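Local coordinates for pseudoalteromonas arctica PAMC 21717 (Pseudoalteromonas arctica, PDB 5YL7), which probably hydrolyses peptide bonds as a cold-active, calcium-binding serine protease of the subtilase family, one examined for use in laundry detergents, at residues S1-P6 against A110-G115; H47-A52 against E116-V121; T181-I186 against G213-V218. One frame throughout, in Å; residues are numbered along the deposited sequence.

Interaction 1. Residues S1-P6 against A110-G115; sequences STPNDP and AVTNNG. With CA (calcium ion), chain C.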
loop_
_atom_site.group_PDB
_atom_site.type_symbol
_atom_site.label_atom_id
_atom_site.label_comp_id
_atom_site.label_asym_id
_atom_site.label_seq_id
_atom_site.Cartn_x
_atom_site.Cartn_y
_atom_site.Cartn_z
ATOM N N SER A 1 -17.733 -11.913 -8.831
ATOM C CA SER A 1 -18.743 -11.298 -8.035
ATOM C C SER A 1 -18.591 -9.848 -7.908
ATOM O O SER A 1 -17.438 -9.356 -8.038
ATOM C CB SER A 1 -18.766 -11.897 -6.665
ATOM O OG SER A 1 -17.522 -11.857 -6.028
ATOM N N THR A 2 -19.608 -9.073 -7.689
ATOM C CA THR A 2 -19.591 -7.633 -7.556
ATOM C C THR A 2 -20.118 -7.336 -6.194
ATOM O O THR A 2 -21.244 -7.714 -5.876
ATOM C CB THR A 2 -20.520 -6.922 -8.615
ATOM O OG1 THR A 2 -20.001 -7.262 -9.932
ATOM C CG2 THR A 2 -20.510 -5.473 -8.463
ATOM N N PRO A 3 -19.402 -6.650 -5.318
ATOM C CA PRO A 3 -19.971 -6.322 -4.048
ATOM C C PRO A 3 -21.044 -5.274 -4.058
ATOM O O PRO A 3 -21.161 -4.556 -4.986
ATOM C CB PRO A 3 -18.778 -5.949 -3.233
ATOM C CG PRO A 3 -17.866 -5.394 -4.179
ATOM C CD PRO A 3 -18.023 -6.170 -5.492
ATOM N N ASN A 4 -21.721 -5.217 -2.927
ATOM C CA ASN A 4 -22.817 -4.304 -2.804
ATOM C C ASN A 4 -22.549 -2.905 -2.268
ATOM O O ASN A 4 -23.356 -2.021 -2.177
ATOM C CB ASN A 4 -23.931 -4.959 -1.933
ATOM C CG ASN A 4 -23.627 -4.946 -0.501
ATOM O OD1 ASN A 4 -22.685 -4.332 0.021
ATOM N ND2 ASN A 4 -24.585 -5.479 0.289
ATOM N N ASP A 5 -21.220 -2.632 -2.077
ATOM C CA ASP A 5 -20.871 -1.355 -1.516
ATOM C C ASP A 5 -21.268 -0.204 -2.450
ATOM O O ASP A 5 -20.939 -0.279 -3.629
ATOM C CB ASP A 5 -19.356 -1.359 -1.190
ATOM C CG ASP A 5 -18.977 -2.531 -0.335
ATOM O OD1 ASP A 5 -18.913 -3.635 -0.881
ATOM O OD2 ASP A 5 -18.816 -2.422 0.897
ATOM N N PRO A 6 -21.878 0.862 -1.920
ATOM C CA PRO A 6 -22.477 1.835 -2.810
ATOM C C PRO A 6 -21.473 2.645 -3.585
ATOM O O PRO A 6 -21.798 3.204 -4.627
ATOM C CB PRO A 6 -23.296 2.715 -1.878
ATOM C CG PRO A 6 -22.657 2.437 -0.493
ATOM C CD PRO A 6 -22.281 1.029 -0.496
ATOM N N ALA A 110 -10.576 -2.647 2.877
ATOM C CA ALA A 110 -11.830 -2.062 3.334
ATOM C C ALA A 110 -12.851 -3.192 3.449
ATOM O O ALA A 110 -12.912 -4.138 2.690
ATOM C CB ALA A 110 -12.363 -1.008 2.414
ATOM N N VAL A 111 -13.738 -2.974 4.446
ATOM C CA VAL A 111 -14.833 -3.918 4.697
ATOM C C VAL A 111 -15.799 -3.886 3.540
ATOM O O VAL A 111 -16.241 -2.808 3.152
ATOM C CB VAL A 111 -15.498 -3.594 6.009
ATOM C CG1 VAL A 111 -16.696 -4.604 6.197
ATOM C CG2 VAL A 111 -14.584 -3.640 7.228
ATOM N N THR A 112 -16.059 -5.015 2.946
ATOM C CA THR A 112 -16.748 -5.144 1.690
ATOM C C THR A 112 -18.063 -5.965 1.912
ATOM O O THR A 112 -18.137 -6.812 2.770
ATOM C CB THR A 112 -15.798 -5.766 0.683
ATOM O OG1 THR A 112 -14.677 -4.846 0.559
ATOM C CG2 THR A 112 -16.354 -5.954 -0.678
ATOM N N ASN A 113 -19.012 -5.644 1.025
ATOM C CA ASN A 113 -20.362 -6.306 1.097
ATOM C C ASN A 113 -21.034 -5.962 2.319
ATOM O O ASN A 113 -21.920 -6.742 2.768
ATOM C CB ASN A 113 -20.254 -7.808 0.925
ATOM C CG ASN A 113 -20.228 -8.139 -0.458
ATOM O OD1 ASN A 113 -21.048 -7.604 -1.240
ATOM N ND2 ASN A 113 -19.387 -9.116 -0.784
ATOM N N ASN A 114 -20.785 -4.805 2.919
ATOM C CA ASN A 114 -21.474 -4.304 4.105
ATOM C C ASN A 114 -22.455 -3.179 3.794
ATOM O O ASN A 114 -22.890 -2.469 4.678
ATOM C CB ASN A 114 -20.506 -3.931 5.245
ATOM C CG ASN A 114 -19.612 -2.733 4.878
ATOM O OD1 ASN A 114 -19.425 -2.420 3.686
ATOM N ND2 ASN A 114 -19.116 -2.040 5.873
ATOM N N GLY A 115 -22.729 -2.943 2.510
ATOM C CA GLY A 115 -23.671 -1.951 2.147
ATOM C C GLY A 115 -23.358 -0.555 2.403
ATOM O O GLY A 115 -24.187 0.388 2.412
HETATM CA CA CA C . -17.688 -1.131 2.515
HETATM O O HOH W 1 -24.764 -5.796 3.207
#

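Interaction 2. Residues H47-A52 against E116-V121; sequences HADLNA and EGVAGV. With CA (calcium ion), chain C.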
loop_
_atom_site.group_PDB
_atom_site.type_symbol
_atom_site.label_atom_id
_atom_site.label_comp_id
_atom_site.label_asym_id
_atom_site.label_seq_id
_atom_site.Cartn_x
_atom_site.Cartn_y
_atom_site.Cartn_z
ATOM N N HIS A 47 -11.801 3.810 10.873
ATOM C CA HIS A 47 -12.929 4.156 9.981
ATOM C C HIS A 47 -13.946 3.041 10.079
ATOM O O HIS A 47 -13.608 1.844 10.057
ATOM C CB HIS A 47 -12.355 4.333 8.554
ATOM C CG HIS A 47 -13.326 4.890 7.565
ATOM N ND1 HIS A 47 -14.501 4.264 7.202
ATOM C CD2 HIS A 47 -13.168 5.979 6.791
ATOM C CE1 HIS A 47 -15.045 5.009 6.237
ATOM N NE2 HIS A 47 -14.248 6.049 5.971
ATOM N N ALA A 48 -15.196 3.422 10.095
ATOM C CA ALA A 48 -16.287 2.445 10.122
ATOM C C ALA A 48 -16.283 1.407 9.052
ATOM O O ALA A 48 -16.758 0.282 9.188
ATOM C CB ALA A 48 -17.660 3.150 10.084
ATOM N N ASP A 49 -15.684 1.791 7.860
ATOM C CA ASP A 49 -15.603 0.874 6.720
ATOM C C ASP A 49 -14.271 0.135 6.586
ATOM O O ASP A 49 -13.934 -0.399 5.570
ATOM C CB ASP A 49 -15.945 1.560 5.392
ATOM C CG ASP A 49 -16.589 0.695 4.373
ATOM O OD1 ASP A 49 -17.331 -0.250 4.760
ATOM O OD2 ASP A 49 -16.373 0.927 3.135
ATOM N N LEU A 50 -13.503 0.183 7.699
ATOM C CA LEU A 50 -12.144 -0.447 7.726
ATOM C C LEU A 50 -11.913 -1.245 9.002
ATOM O O LEU A 50 -11.226 -2.273 8.966
ATOM C CB LEU A 50 -11.101 0.706 7.614
ATOM C CG LEU A 50 -9.642 0.260 7.588
ATOM C CD1 LEU A 50 -9.371 -0.691 6.410
ATOM C CD2 LEU A 50 -8.767 1.480 7.585
ATOM N N ASN A 51 -12.330 -0.710 10.163
ATOM C CA ASN A 51 -11.792 -1.200 11.440
ATOM C C ASN A 51 -12.027 -2.667 11.691
ATOM O O ASN A 51 -11.181 -3.274 12.337
ATOM C CB ASN A 51 -12.327 -0.340 12.601
ATOM C CG ASN A 51 -11.528 -0.481 13.768
ATOM O OD1 ASN A 51 -12.079 -0.969 14.857
ATOM N ND2 ASN A 51 -10.314 -0.154 13.727
ATOM N N ALA A 52 -13.083 -3.244 11.219
ATOM C CA ALA A 52 -13.252 -4.671 11.454
ATOM C C ALA A 52 -12.158 -5.550 10.892
ATOM O O ALA A 52 -11.969 -6.697 11.249
ATOM C CB ALA A 52 -14.562 -5.185 10.941
ATOM N N GLU A 116 -22.027 -0.284 2.649
ATOM C CA GLU A 116 -21.540 0.981 3.124
ATOM C C GLU A 116 -20.224 1.340 2.373
ATOM O O GLU A 116 -19.416 0.428 2.230
ATOM C CB GLU A 116 -21.209 0.933 4.630
ATOM C CG GLU A 116 -20.776 2.207 5.234
ATOM C CD GLU A 116 -20.612 2.090 6.774
ATOM O OE1 GLU A 116 -20.143 3.111 7.342
ATOM O OE2 GLU A 116 -20.910 0.981 7.348
ATOM N N GLY A 117 -20.059 2.551 1.965
ATOM C CA GLY A 117 -18.708 3.006 1.541
ATOM C C GLY A 117 -18.227 2.218 0.359
ATOM O O GLY A 117 -18.882 2.010 -0.674
ATOM N N VAL A 118 -16.951 1.814 0.464
ATOM C CA VAL A 118 -16.118 1.211 -0.555
ATOM C C VAL A 118 -15.853 -0.261 -0.414
ATOM O O VAL A 118 -16.274 -0.856 0.649
ATOM C CB VAL A 118 -14.747 2.007 -0.645
ATOM C CG1 VAL A 118 -14.952 3.441 -1.071
ATOM C CG2 VAL A 118 -14.041 1.941 0.680
ATOM N N ALA A 119 -15.140 -0.852 -1.378
ATOM C CA ALA A 119 -14.625 -2.169 -1.266
ATOM C C ALA A 119 -13.108 -2.166 -1.178
ATOM O O ALA A 119 -12.468 -1.140 -1.463
ATOM C CB ALA A 119 -15.104 -3.006 -2.450
ATOM N N GLY A 120 -12.574 -3.288 -0.734
ATOM C CA GLY A 120 -11.132 -3.497 -0.653
ATOM C C GLY A 120 -10.730 -4.585 -1.597
ATOM O O GLY A 120 -11.497 -5.474 -1.987
ATOM N N VAL A 121 -9.443 -4.623 -2.026
ATOM C CA VAL A 121 -8.961 -5.623 -2.967
ATOM C C VAL A 121 -8.957 -6.989 -2.355
ATOM O O VAL A 121 -9.369 -7.966 -3.006
ATOM C CB VAL A 121 -7.549 -5.208 -3.441
ATOM C CG1 VAL A 121 -6.934 -6.298 -4.288
ATOM C CG2 VAL A 121 -7.620 -3.897 -4.221
HETATM CA CA CA C . -17.688 -1.131 2.515
HETATM O O HOH W 2 -19.515 -0.165 9.569
#

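Interaction 3. Residues T181-I186 against G213-V218; sequences TTQNAI and GNCNGV. With CA (calcium ion), chain F.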
loop_
_atom_site.group_PDB
_atom_site.type_symbol
_atom_site.label_atom_id
_atom_site.label_comp_id
_atom_site.label_asym_id
_atom_site.label_seq_id
_atom_site.Cartn_x
_atom_site.Cartn_y
_atom_site.Cartn_z
ATOM N N THR A 181 20.695 -0.918 5.758
ATOM C CA THR A 181 19.753 -1.143 6.856
ATOM C C THR A 181 18.422 -1.631 6.202
ATOM O O THR A 181 17.810 -2.541 6.710
ATOM C CB THR A 181 19.519 0.179 7.577
ATOM O OG1 THR A 181 20.781 0.579 8.166
ATOM C CG2 THR A 181 18.491 0.091 8.703
ATOM N N THR A 182 17.977 -0.969 5.138
ATOM C CA THR A 182 16.735 -1.346 4.502
ATOM C C THR A 182 16.846 -2.731 3.834
ATOM O O THR A 182 15.952 -3.547 4.000
ATOM C CB THR A 182 16.295 -0.305 3.498
ATOM O OG1 THR A 182 16.289 0.984 4.180
ATOM C CG2 THR A 182 14.953 -0.600 2.929
ATOM N N GLN A 183 17.894 -2.982 3.070
ATOM C CA GLN A 183 18.040 -4.266 2.406
ATOM C C GLN A 183 18.128 -5.372 3.428
ATOM O O GLN A 183 17.545 -6.435 3.219
ATOM C CB GLN A 183 19.273 -4.257 1.508
ATOM C CG GLN A 183 19.402 -5.508 0.669
ATOM C CD GLN A 183 18.285 -5.613 -0.354
ATOM O OE1 GLN A 183 18.225 -4.764 -1.318
ATOM N NE2 GLN A 183 17.401 -6.573 -0.250
ATOM N N ASN A 184 18.814 -5.157 4.519
ATOM C CA ASN A 184 18.884 -6.179 5.591
ATOM C C ASN A 184 17.513 -6.563 6.109
ATOM O O ASN A 184 17.160 -7.717 6.331
ATOM C CB ASN A 184 19.784 -5.713 6.760
ATOM C CG ASN A 184 21.255 -5.728 6.483
ATOM O OD1 ASN A 184 21.723 -6.379 5.578
ATOM N ND2 ASN A 184 21.958 -4.958 7.271
ATOM N N ALA A 185 16.703 -5.510 6.329
ATOM C CA ALA A 185 15.321 -5.737 6.815
ATOM C C ALA A 185 14.456 -6.529 5.814
ATOM O O ALA A 185 13.732 -7.455 6.170
ATOM C CB ALA A 185 14.714 -4.412 7.197
ATOM N N ILE A 186 14.538 -6.112 4.528
ATOM C CA ILE A 186 13.873 -6.803 3.465
ATOM C C ILE A 186 14.293 -8.272 3.393
ATOM O O ILE A 186 13.462 -9.151 3.211
ATOM C CB ILE A 186 14.066 -6.078 2.152
ATOM C CG1 ILE A 186 13.323 -4.732 2.227
ATOM C CG2 ILE A 186 13.655 -6.888 0.930
ATOM C CD1 ILE A 186 13.693 -3.829 1.068
ATOM N N GLY A 213 12.004 1.146 -3.441
ATOM C CA GLY A 213 11.664 0.391 -4.590
ATOM C C GLY A 213 12.801 -0.176 -5.376
ATOM O O GLY A 213 12.703 -1.172 -6.076
ATOM N N ASN A 214 13.976 0.503 -5.278
ATOM C CA ASN A 214 15.233 0.067 -5.873
ATOM C C ASN A 214 15.977 -0.943 -5.037
ATOM O O ASN A 214 17.057 -1.390 -5.464
ATOM C CB ASN A 214 16.092 1.282 -6.233
ATOM C CG ASN A 214 16.557 2.055 -5.044
ATOM O OD1 ASN A 214 16.247 1.724 -3.901
ATOM N ND2 ASN A 214 17.332 3.145 -5.292
ATOM N N CYS A 215 15.417 -1.406 -3.933
ATOM C CA CYS A 215 16.051 -2.497 -3.177
ATOM C C CYS A 215 15.846 -3.768 -3.964
ATOM O O CYS A 215 15.061 -3.914 -4.917
ATOM C CB CYS A 215 15.402 -2.601 -1.845
ATOM S SG CYS A 215 15.608 -1.147 -0.788
ATOM N N ASN A 216 16.622 -4.823 -3.645
ATOM C CA ASN A 216 16.500 -6.120 -4.236
ATOM C C ASN A 216 15.477 -6.972 -3.495
ATOM O O ASN A 216 15.295 -6.824 -2.289
ATOM C CB ASN A 216 17.827 -6.860 -4.373
ATOM C CG ASN A 216 18.796 -6.132 -5.255
ATOM O OD1 ASN A 216 18.391 -5.736 -6.373
ATOM N ND2 ASN A 216 19.985 -5.839 -4.802
ATOM N N GLY A 217 14.838 -7.875 -4.220
ATOM C CA GLY A 217 13.855 -8.794 -3.627
ATOM C C GLY A 217 12.518 -8.213 -3.296
ATOM O O GLY A 217 11.869 -8.698 -2.388
ATOM N N VAL A 218 12.109 -7.192 -4.049
ATOM C CA VAL A 218 10.830 -6.512 -3.818
ATOM C C VAL A 218 10.044 -6.500 -5.064
ATOM O O VAL A 218 10.566 -6.604 -6.172
ATOM C CB VAL A 218 11.044 -5.073 -3.277
ATOM C CG1 VAL A 218 11.943 -5.060 -2.035
ATOM C CG2 VAL A 218 11.594 -4.123 -4.292
HETATM CA CA CA F . 11.609 -7.021 -8.200
HETATM O O HOH W 3 13.499 -6.134 -6.759
HETATM O O HOH W 4 12.530 -5.981 -10.708
HETATM O O HOH W 5 13.106 -8.061 -9.733
HETATM O O HOH W 6 12.508 -4.902 -9.043
HETATM O O HOH W 7 12.596 -8.859 -6.773
#

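Interaction 1. Residues S1-P6 against A110-G115
The carboxylate of Asp5 and the amide of Asn114, planes 47° apart, each turn one oxygen to a shared calcium ion, while the amides of Asn4 and Asn113 stand 76° apart, each met by a backbone N-H tilted about 30° from its plane. This is the calcium loop that ties down the chain's start, as at the strong calcium site of subtilisins; Asp49, Glu116 and Val118 complete the shell. Asp5 OD2 binds the ion at 2.4 Å and Val111 O at 2.3 Å. The other carboxylate oxygen, Asp5 OD1, accepts from Asn113 N at 2.8 Å through its syn lone pair, so the metal and the loop backbone together fix the group's rotation. Each asparagine oxygen takes one backbone N-H of the other segment: Asn113 OD1 takes Asn4 N at 3.0 Å, and Asn4 OD1 takes Gly115 N at 2.9 Å. Asn113 and Gly115 both have positive phi, which these residue types tolerate well. On the side of Pro3, Thr112 CG2 lies anti to the backbone N, which directs this methyl at Pro3 CB, 3.5 Å away, while OG1 bonds to Ala110 O and Gly120 N. Shortened to an alanine, Thr112 would probably open a gap beside Pro3 and leave Ala110 O and Gly120 N without this partner. At the outer end, one water accepts from Asn4 ND2 and donates to Asn113 O at 3.0 Å.

Interaction 2. Residues H47-A52 against E116-V121
Asp49, with chi1 at -148° and thus well off a staggered value, swings its carboxylate against the Glu116-Val118 loop, whereas Glu116, its CG anti to the backbone N (chi1 -177°), runs extended back toward Ala48. Between the two loops lies the calcium ion of a site like the strong one of subtilisins, and Asp49 grips it with both oxygens, OD1 at 2.4 Å and OD2 at 2.5 Å. Such bidentate binding keeps the ion close to the carboxylate plane and probably accounts for the unusual torsion. The second loop supplies backbone carbonyls: Glu116 O, at 2.3 Å from the calcium, and Val118 O both bind it, while Asp5, Val111 and Asn114 fill the remaining positions. Val118 N donates to Asp49 OD2 at 2.9 Å, approaching nearly head-on to the C-O bond. Glycine suits position 117: phi is positive, and a side-chain carbon there would run into Asp49 OD2. His47 acts as second shell, its ND1 accepting from Asp49 N at 2.8 Å, in the ring plane and nearly straight (166°), while NE2 bonds to Ser273 O on strand 272-277; Tyr274 of that strand also packs on Asp49. The carboxylates of Asp49 and Glu116 carry like charges that would probably repel, an effect the calcium is likely to offset. At its far end Glu116 OE1 merely touches Ala48 CB, 3.7 Å away; the hold there comes from a water that donates to both Ala48 O and, at 2.9 Å, Glu116 OE2.

Interaction 3. Residues T181-I186 against G213-V218
Asn216 N donates to Gln183 OE1 at 2.8 Å, the N-H pointing well at the oxygen (160°) and lying in the carbonyl plane on a lone pair. In return Gln183 NE2 donates to Asn216 O at 2.9 Å along an almost perfectly straight line (178°), although the donor stands above the plane of that carbonyl. One side-chain amide thus reads both backbone groups of a single residue, pinning helix 180-191 of the subtilisin-like alpha/beta fold to the loop that enters strand 219-224 of its central parallel sheet. Glutamine suits the task because its length and its bend at chi2 (66°) bring donor and acceptor together against the loop; NE2 has a further partner in Asn187 OD1, which helps settle which end of the amide is which.

One turn along the helix, Ile186 supplies the apolar half of the contact. Its CD1 reaches Cys215 CB at 3.6 Å and Val218 CG1 at 3.8 Å, the two branched side chains crossing at about a right angle, while its CG2 rests against Asn216 O. Cys215 is itself anchored by a disulfide to Cys178, just before the helix, and its SG lies 3.8 Å from Thr182 CG2; the hydroxyl of Thr182 is engaged with Ser179 OG. Gly217 takes a positive phi at the bend, and its carbonyl accepts from Arg190 farther along the helix.

Past this bend the loop becomes a metal ligand: Val218 O binds calcium at 2.3 Å, with Asp241, Glu307 and waters. One of those waters also accepts from Val218 N and donates to Cys215 O at 3.3 Å.

How the interactions relate
Interactions 1 and 2 are two halves of one calcium shell, their centres 8 Å apart and their segments interleaved along the chain: 110-115 runs straight into 116-121, one loop held between the N-terminal segment and 47-52. They are joined directly, since Val111 N meets Asp49 O at 2.8 Å. Interaction 2 is the more buried; interaction 1 lies nearer the surface and relies more on asparagine amides. Interaction 3 is separate, its centre about 31 Å from that of interaction 2, across the chain's centre. There a helix packs on a loop through an amide and aliphatic groups, beside a disulfide tying the loop to residues just before the helix, with a water-rich calcium at the margin.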